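Local coordinates for protein carboxylesterase (Ferroplasma acidiphilum, PDB 3WJ2) that probably hydrolyses carboxylic ester bonds, as a carboxylesterase of the alpha/beta hydrolase fold from an acid-living archaeon, at residues B[185-190]-B[230-235]; B[109-114]-B[144-149]. All blocks are in the same frame, centred on the assembly; numbering follows the deposited sequence.

Contact 1 of 2, residues B[185-190]-B[230-235]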
ATOM      1  N   PRO B 185     -17.130  -8.450  -4.999  1.00  8.68           N
ATOM      2  CA  PRO B 185     -18.040  -7.880  -5.992  1.00  8.99           C
ATOM      3  C   PRO B 185     -17.358  -6.757  -6.862  1.00 12.32           C
ATOM      4  O   PRO B 185     -16.393  -6.104  -6.383  1.00 10.95           O
ATOM      5  CB  PRO B 185     -19.058  -7.106  -5.118  1.00  8.72           C
ATOM      6  CG  PRO B 185     -18.375  -6.938  -3.743  1.00  9.04           C
ATOM      7  CD  PRO B 185     -17.454  -8.201  -3.596  1.00  9.32           C
ATOM      8  N   SER B 186     -17.880  -6.533  -8.055  1.00 11.72           N
ATOM      9  CA  SER B 186     -17.604  -5.293  -8.810  1.00 14.45           C
ATOM     10  C   SER B 186     -18.537  -4.252  -8.094  1.00 17.45           C
ATOM     11  O   SER B 186     -19.672  -4.584  -7.665  1.00 20.38           O
ATOM     12  CB  SER B 186     -17.795  -5.446 -10.314  1.00 18.76           C
ATOM     13  OG  SER B 186     -19.098  -6.063 -10.496  1.00 20.16           O
ATOM     14  N   LEU B 187     -18.081  -3.075  -7.762  1.00 14.07           N
ATOM     15  CA  LEU B 187     -18.979  -2.175  -7.079  1.00 15.99           C
ATOM     16  C   LEU B 187     -18.977  -0.724  -7.624  1.00 18.80           C
ATOM     17  O   LEU B 187     -19.788   0.137  -7.182  1.00 20.03           O
ATOM     18  CB  LEU B 187     -18.562  -2.039  -5.633  1.00 15.45           C
ATOM     19  CG  LEU B 187     -18.791  -3.318  -4.755  1.00 12.90           C
ATOM     20  CD1 LEU B 187     -17.928  -3.144  -3.440  1.00 12.96           C
ATOM     21  CD2 LEU B 187     -20.231  -3.564  -4.485  1.00 16.31           C
ATOM     22  N   ALA B 188     -17.896  -0.370  -8.282  1.00 21.50           N
ATOM     23  CA  ALA B 188     -17.622   1.065  -8.582  1.00 22.36           C
ATOM     24  C   ALA B 188     -17.175   1.210 -10.034  1.00 23.57           C
ATOM     25  O   ALA B 188     -16.629   0.271 -10.703  1.00 20.00           O
ATOM     26  CB  ALA B 188     -16.497   1.609  -7.616  1.00 23.15           C
ATOM     27  N   PRO B 189     -17.288   2.488 -10.521  1.00 24.34           N
ATOM     28  CA  PRO B 189     -16.805   2.745 -11.852  1.00 24.58           C
ATOM     29  C   PRO B 189     -15.302   2.930 -11.817  1.00 21.41           C
ATOM     30  O   PRO B 189     -14.839   4.085 -12.032  1.00 27.09           O
ATOM     31  CB  PRO B 189     -17.453   4.089 -12.205  1.00 22.98           C
ATOM     32  CG  PRO B 189     -17.569   4.821 -10.844  1.00 24.17           C
ATOM     33  CD  PRO B 189     -17.915   3.680  -9.888  1.00 25.25           C
ATOM     34  N   ASP B 190     -14.519   1.862 -11.830  1.00 22.58           N
ATOM     35  CA  ASP B 190     -13.017   2.057 -11.479  1.00 19.39           C
ATOM     36  C   ASP B 190     -12.028   1.712 -12.563  1.00 20.78           C
ATOM     37  O   ASP B 190     -11.832   0.530 -12.908  1.00 21.45           O
ATOM     38  CB  ASP B 190     -12.762   1.273 -10.188  1.00 17.19           C
ATOM     39  CG  ASP B 190     -11.321   1.394  -9.683  1.00 17.73           C
ATOM     40  OD1 ASP B 190     -10.702   2.351 -10.129  1.00 19.26           O
ATOM     41  OD2 ASP B 190     -10.940   0.534  -8.840  1.00 14.79           O
ATOM     42  N   SER B 230     -23.815   0.500  -9.558  1.00 17.97           N
ATOM     43  CA  SER B 230     -22.563   0.629  -8.792  1.00 16.07           C
ATOM     44  C   SER B 230     -22.934   1.045  -7.376  1.00 15.99           C
ATOM     45  O   SER B 230     -23.156   2.263  -7.085  1.00 15.92           O
ATOM     46  CB  SER B 230     -21.541   1.711  -9.337  1.00 20.24           C
ATOM     47  OG  SER B 230     -21.011   1.361 -10.668  1.00 23.78           O
ATOM     48  N   PRO B 231     -23.034   0.163  -6.409  1.00 13.38           N
ATOM     49  CA  PRO B 231     -23.452   0.461  -5.043  1.00 13.32           C
ATOM     50  C   PRO B 231     -22.589   1.531  -4.374  1.00 14.59           C
ATOM     51  O   PRO B 231     -23.059   2.191  -3.444  1.00 16.17           O
ATOM     52  CB  PRO B 231     -23.280  -0.913  -4.307  1.00 14.28           C
ATOM     53  CG  PRO B 231     -23.688  -1.878  -5.429  1.00 12.18           C
ATOM     54  CD  PRO B 231     -23.026  -1.289  -6.709  1.00 10.36           C
ATOM     55  N   LEU B 232     -21.336   1.692  -4.821  1.00 14.54           N
ATOM     56  CA  LEU B 232     -20.500   2.679  -4.160  1.00 15.82           C
ATOM     57  C   LEU B 232     -21.003   4.073  -4.473  1.00 18.64           C
ATOM     58  O   LEU B 232     -20.530   4.993  -3.814  1.00 19.73           O
ATOM     59  CB  LEU B 232     -19.002   2.508  -4.582  1.00 17.93           C
ATOM     60  CG  LEU B 232     -18.373   1.561  -3.601  1.00 16.54           C
ATOM     61  CD1 LEU B 232     -16.994   1.062  -4.209  1.00 18.40           C
ATOM     62  CD2 LEU B 232     -18.094   2.206  -2.179  1.00 18.49           C
ATOM     63  N   VAL B 233     -21.910   4.251  -5.422  1.00 18.20           N
ATOM     64  CA  VAL B 233     -22.439   5.629  -5.669  1.00 22.29           C
ATOM     65  C   VAL B 233     -23.603   5.971  -4.747  1.00 22.06           C
ATOM     66  O   VAL B 233     -24.099   7.137  -4.840  1.00 23.60           O
ATOM     67  CB  VAL B 233     -22.656   5.899  -7.201  1.00 23.15           C
ATOM     68  CG1 VAL B 233     -21.375   5.626  -8.006  1.00 28.35           C
ATOM     69  CG2 VAL B 233     -23.754   5.168  -7.707  1.00 28.54           C
ATOM     70  N   ALA B 234     -24.116   5.037  -3.917  1.00 19.94           N
ATOM     71  CA  ALA B 234     -25.207   5.297  -2.932  1.00 21.20           C
ATOM     72  C   ALA B 234     -24.745   6.418  -2.012  1.00 24.33           C
ATOM     73  O   ALA B 234     -23.573   6.597  -1.756  1.00 24.61           O
ATOM     74  CB  ALA B 234     -25.528   4.087  -2.097  1.00 22.90           C
ATOM     75  N   ASP B 235     -25.694   7.193  -1.557  1.00 27.99           N
ATOM     76  CA  ASP B 235     -25.257   8.251  -0.649  1.00 30.57           C
ATOM     77  C   ASP B 235     -25.481   7.880   0.829  1.00 28.88           C
ATOM     78  O   ASP B 235     -25.072   8.628   1.720  1.00 31.44           O
ATOM     79  CB  ASP B 235     -25.846   9.616  -1.082  1.00 32.61           C
ATOM     80  CG  ASP B 235     -27.336   9.580  -1.204  1.00 38.19           C
ATOM     81  OD1 ASP B 235     -27.971   8.780  -0.459  1.00 43.98           O
ATOM     82  OD2 ASP B 235     -27.878  10.363  -2.059  1.00 41.02           O
TER

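Contact 2 of 2, residues B[109-114]-B[144-149]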
ATOM      1  N   LYS B 109     -29.744 -24.371   2.822  1.00 14.04           N
ATOM      2  CA  LYS B 109     -30.146 -24.475   1.414  1.00 13.77           C
ATOM      3  C   LYS B 109     -29.364 -23.391   0.623  1.00 14.49           C
ATOM      4  O   LYS B 109     -29.331 -22.198   1.053  1.00 15.48           O
ATOM      5  CB  LYS B 109     -31.646 -24.188   1.215  1.00 15.54           C
ATOM      6  CG  LYS B 109     -32.533 -25.406   1.714  1.00 18.38           C
ATOM      7  CD  LYS B 109     -33.950 -24.970   1.556  1.00 22.01           C
ATOM      8  CE  LYS B 109     -35.055 -26.167   1.599  1.00 27.80           C
ATOM      9  NZ  LYS B 109     -34.809 -27.149   2.678  1.00 28.26           N
ATOM     10  N   ILE B 110     -28.825 -23.786  -0.477  1.00 14.03           N
ATOM     11  CA  ILE B 110     -28.242 -22.803  -1.417  1.00 13.33           C
ATOM     12  C   ILE B 110     -29.122 -22.861  -2.699  1.00 15.94           C
ATOM     13  O   ILE B 110     -29.284 -23.952  -3.343  1.00 15.52           O
ATOM     14  CB  ILE B 110     -26.745 -23.227  -1.793  1.00 14.56           C
ATOM     15  CG1 ILE B 110     -25.856 -23.304  -0.539  1.00 14.09           C
ATOM     16  CG2 ILE B 110     -26.091 -22.250  -2.857  1.00 12.65           C
ATOM     17  CD1 ILE B 110     -25.734 -21.984   0.295  1.00 14.89           C
ATOM     18  N   ILE B 111     -29.585 -21.698  -3.158  1.00 13.40           N
ATOM     19  CA  ILE B 111     -30.435 -21.662  -4.346  1.00 13.13           C
ATOM     20  C   ILE B 111     -29.692 -20.829  -5.365  1.00 14.32           C
ATOM     21  O   ILE B 111     -29.643 -19.586  -5.278  1.00 13.75           O
ATOM     22  CB  ILE B 111     -31.861 -21.077  -4.062  1.00 15.01           C
ATOM     23  CG1 ILE B 111     -32.508 -21.934  -2.926  1.00 16.08           C
ATOM     24  CG2 ILE B 111     -32.711 -21.072  -5.390  1.00 15.17           C
ATOM     25  CD1 ILE B 111     -33.907 -21.359  -2.464  1.00 18.00           C
ATOM     26  N   SER B 112     -29.160 -21.486  -6.382  1.00 11.89           N
ATOM     27  CA  SER B 112     -28.354 -20.808  -7.393  1.00 13.53           C
ATOM     28  C   SER B 112     -29.264 -20.333  -8.499  1.00 14.16           C
ATOM     29  O   SER B 112     -30.019 -21.117  -9.140  1.00 14.18           O
ATOM     30  CB  SER B 112     -27.278 -21.805  -7.863  1.00 12.52           C
ATOM     31  OG  SER B 112     -26.567 -21.223  -8.966  1.00 14.34           O
ATOM     32  N   ILE B 113     -29.291 -19.007  -8.720  1.00 10.44           N
ATOM     33  CA  ILE B 113     -30.252 -18.413  -9.662  1.00 12.02           C
ATOM     34  C   ILE B 113     -29.626 -17.928 -10.939  1.00 11.38           C
ATOM     35  O   ILE B 113     -28.576 -17.252 -10.945  1.00 12.68           O
ATOM     36  CB  ILE B 113     -30.993 -17.234  -8.978  1.00 13.13           C
ATOM     37  CG1 ILE B 113     -31.825 -17.782  -7.810  1.00 15.95           C
ATOM     38  CG2 ILE B 113     -31.907 -16.487  -9.951  1.00 15.09           C
ATOM     39  CD1 ILE B 113     -32.077 -16.720  -6.743  1.00 19.01           C
ATOM     40  N   GLU B 114     -30.212 -18.355 -12.054  1.00 12.74           N
ATOM     41  CA  GLU B 114     -29.752 -17.914 -13.376  1.00 13.89           C
ATOM     42  C   GLU B 114     -30.389 -16.631 -13.838  1.00 16.67           C
ATOM     43  O   GLU B 114     -31.380 -16.656 -14.637  1.00 18.45           O
ATOM     44  CB  GLU B 114     -29.978 -18.976 -14.499  1.00 18.42           C
ATOM     45  CG  GLU B 114     -28.812 -19.786 -14.673  1.00 19.92           C
ATOM     46  CD  GLU B 114     -29.012 -20.858 -15.750  1.00 20.94           C
ATOM     47  OE1 GLU B 114     -30.012 -20.875 -16.541  1.00 24.91           O
ATOM     48  OE2 GLU B 114     -28.170 -21.742 -15.676  1.00 17.59           O
ATOM     49  N   PHE B 144     -40.607 -23.579  -1.402  1.00 31.45           N
ATOM     50  CA  PHE B 144     -39.246 -24.074  -1.449  1.00 29.61           C
ATOM     51  C   PHE B 144     -38.815 -24.776  -0.166  1.00 29.99           C
ATOM     52  O   PHE B 144     -37.636 -25.181  -0.050  1.00 30.98           O
ATOM     53  CB  PHE B 144     -38.266 -22.911  -1.753  1.00 29.87           C
ATOM     54  CG  PHE B 144     -38.521 -22.251  -3.096  1.00 24.02           C
ATOM     55  CD1 PHE B 144     -37.797 -22.624  -4.237  1.00 28.42           C
ATOM     56  CD2 PHE B 144     -39.513 -21.287  -3.214  1.00 24.02           C
ATOM     57  CE1 PHE B 144     -38.054 -22.020  -5.451  1.00 26.87           C
ATOM     58  CE2 PHE B 144     -39.799 -20.692  -4.387  1.00 24.87           C
ATOM     59  CZ  PHE B 144     -39.106 -21.050  -5.553  1.00 23.11           C
ATOM     60  N   GLY B 145     -39.757 -24.978   0.759  1.00 28.28           N
ATOM     61  CA  GLY B 145     -39.435 -25.663   2.035  1.00 27.83           C
ATOM     62  C   GLY B 145     -38.549 -24.856   2.970  1.00 26.67           C
ATOM     63  O   GLY B 145     -37.839 -25.405   3.816  1.00 26.79           O
ATOM     64  N   ILE B 146     -38.655 -23.541   2.854  1.00 24.88           N
ATOM     65  CA  ILE B 146     -37.901 -22.642   3.679  1.00 24.57           C
ATOM     66  C   ILE B 146     -38.819 -22.192   4.787  1.00 25.76           C
ATOM     67  O   ILE B 146     -39.768 -21.449   4.527  1.00 26.90           O
ATOM     68  CB  ILE B 146     -37.365 -21.402   2.856  1.00 22.57           C
ATOM     69  CG1 ILE B 146     -36.478 -21.893   1.724  1.00 24.12           C
ATOM     70  CG2 ILE B 146     -36.697 -20.377   3.805  1.00 22.42           C
ATOM     71  CD1 ILE B 146     -36.307 -20.831   0.542  1.00 21.67           C
ATOM     72  N   GLU B 147     -38.504 -22.622   6.008  1.00 23.83           N
ATOM     73  CA  GLU B 147     -39.198 -22.194   7.222  1.00 27.50           C
ATOM     74  C   GLU B 147     -38.506 -21.061   7.935  1.00 27.48           C
ATOM     75  O   GLU B 147     -39.159 -20.317   8.687  1.00 27.72           O
ATOM     76  CB  GLU B 147     -39.378 -23.406   8.197  1.00 28.93           C
ATOM     77  CG  GLU B 147     -40.197 -24.558   7.564  1.00 37.06           C
ATOM     78  CD  GLU B 147     -41.509 -24.067   6.930  1.00 47.94           C
ATOM     79  OE1 GLU B 147     -42.231 -23.304   7.608  1.00 51.15           O
ATOM     80  OE2 GLU B 147     -41.823 -24.416   5.746  1.00 53.68           O
ATOM     81  N   GLY B 148     -37.178 -20.899   7.701  1.00 25.46           N
ATOM     82  CA  GLY B 148     -36.431 -19.880   8.444  1.00 24.26           C
ATOM     83  C   GLY B 148     -36.135 -18.679   7.560  1.00 22.13           C
ATOM     84  O   GLY B 148     -37.037 -18.175   6.840  1.00 23.14           O
ATOM     85  N   ARG B 149     -34.882 -18.236   7.632  1.00 17.95           N
ATOM     86  CA  ARG B 149     -34.499 -16.919   7.051  1.00 17.64           C
ATOM     87  C   ARG B 149     -33.841 -17.095   5.721  1.00 15.93           C
ATOM     88  O   ARG B 149     -33.501 -18.222   5.340  1.00 18.57           O
ATOM     89  CB  ARG B 149     -33.532 -16.140   7.961  1.00 17.01           C
ATOM     90  CG  ARG B 149     -34.130 -15.796   9.366  1.00 18.53           C
ATOM     91  CD  ARG B 149     -33.280 -14.821  10.264  1.00 22.95           C
ATOM     92  NE  ARG B 149     -33.989 -14.388  11.488  1.00 30.66           N
ATOM     93  CZ  ARG B 149     -33.855 -14.955  12.695  1.00 33.04           C
ATOM     94  NH1 ARG B 149     -33.064 -16.010  12.862  1.00 30.92           N
ATOM     95  NH2 ARG B 149     -34.528 -14.484  13.769  1.00 33.32           N
TER
HETATM   96  O   HOH W   1     -36.943 -28.391   3.870  1.00 40.58           O

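Contact 1 of 2, residues B[185-190]-B[230-235]
L232 lays its CD1 methyl against the CB of A188, and at 3.5 Å from L232 CD1 to A188 CB this is a snug carbon pair, closer than methyl groups usually come. The same methyl also meets the CB of L187, 3.8 Å from L232 CD1, so one branch of the leucine covers two consecutive residues of 185-190. L187 turns its own branch to another partner. With CG beside the backbone N and anti to the carbonyl carbon (chi1 -70°), its CD2 comes to 4.0 Å from P231 CG, and the leucine side chain runs roughly perpendicular to that of the proline.

The backbone lies between these two apolar patches. L232 N donates to L187 O over 3.2 Å, nearly straight at an N-H...O angle of 168°, with the donor somewhat tilted from the carbonyl plane. P231 N is almost as near to that oxygen but, being a proline nitrogen, has no hydrogen to give. S230 CB also lies close to L187 O, at 3.2 Å, while P189, the centre of an inverse gamma turn, has its CD 3.9 Å from S230 OG.

P231-V233 form a short 3-10 segment, with V233 N bonded to S230 O and A234 N to P231 O, and it presents the L232 amide to the loop after strand 180-183. Y260 of helix 254-266 touches both L187 and P231. At the subunit interface, F192 of the second subunit packs on A188, P189 and L232, and N191 of that subunit bonds to L232 O, so both backbone polar groups of L232 are engaged. One directional backbone bond, with aliphatic contacts beside it, probably fixes how the 3-10 segment sits against the loop.

Contact 2 of 2, residues B[109-114]-B[144-149]
Strand 109-113 of the central sheet meets the loop 144-149 through K109 and I111. The lysine chain runs alongside the loop backbone: its CE lies 3.2 Å from F144 O and 3.6 Å from G145 O, while its CD reaches 4.0 Å from I146 CG1. A bend at the end of the chain (chi4 44°) directs NZ to a water 2.7 Å away, which may also donate to G145 O, though it has more acceptors nearby than protons. The principal partner of this ammonium is D71, which forms a salt bridge with NZ, and A75 O accepts a further hydrogen bond, giving the buried residue three partners for its charged end.

In this alpha/beta hydrolase fold, the loop closes a beta-alpha-beta crossover from 109-113 through helix 125-139 to 150-155, with 78-82 lying between the two parallel strands. I111 projects from the first strand toward the loop. With CG1 beside the backbone N and the outer bond extended (chi2 175°), the isoleucine meets I146 tip to tip, 3.9 Å from I111 CD1 to I146 CD1. The F144 ring is approached obliquely by the same methyl, and I137 of helix 125-139 touches both F144 and I146.

How the contacts relate
Both contacts fall within the alpha/beta hydrolase fold, but they hold different elements: contact 2 joins a sheet strand to a loop, whereas contact 1 joins two loops. Their centres are 27 Å apart and their nearest atoms about 15 Å, so neither touches the other. Contact 2 is buried within one chain, and no other chain of the assembly touches its segments; contact 1 is only partly buried and adjoins a second subunit. The chemistry differs accordingly. Contact 1 is joined by one direct backbone hydrogen bond flanked by aliphatic groups, while contact 2 combines isoleucine packing with the aliphatic part of a lysine laid along the loop, a probable water link, and a charge paired outside both segments.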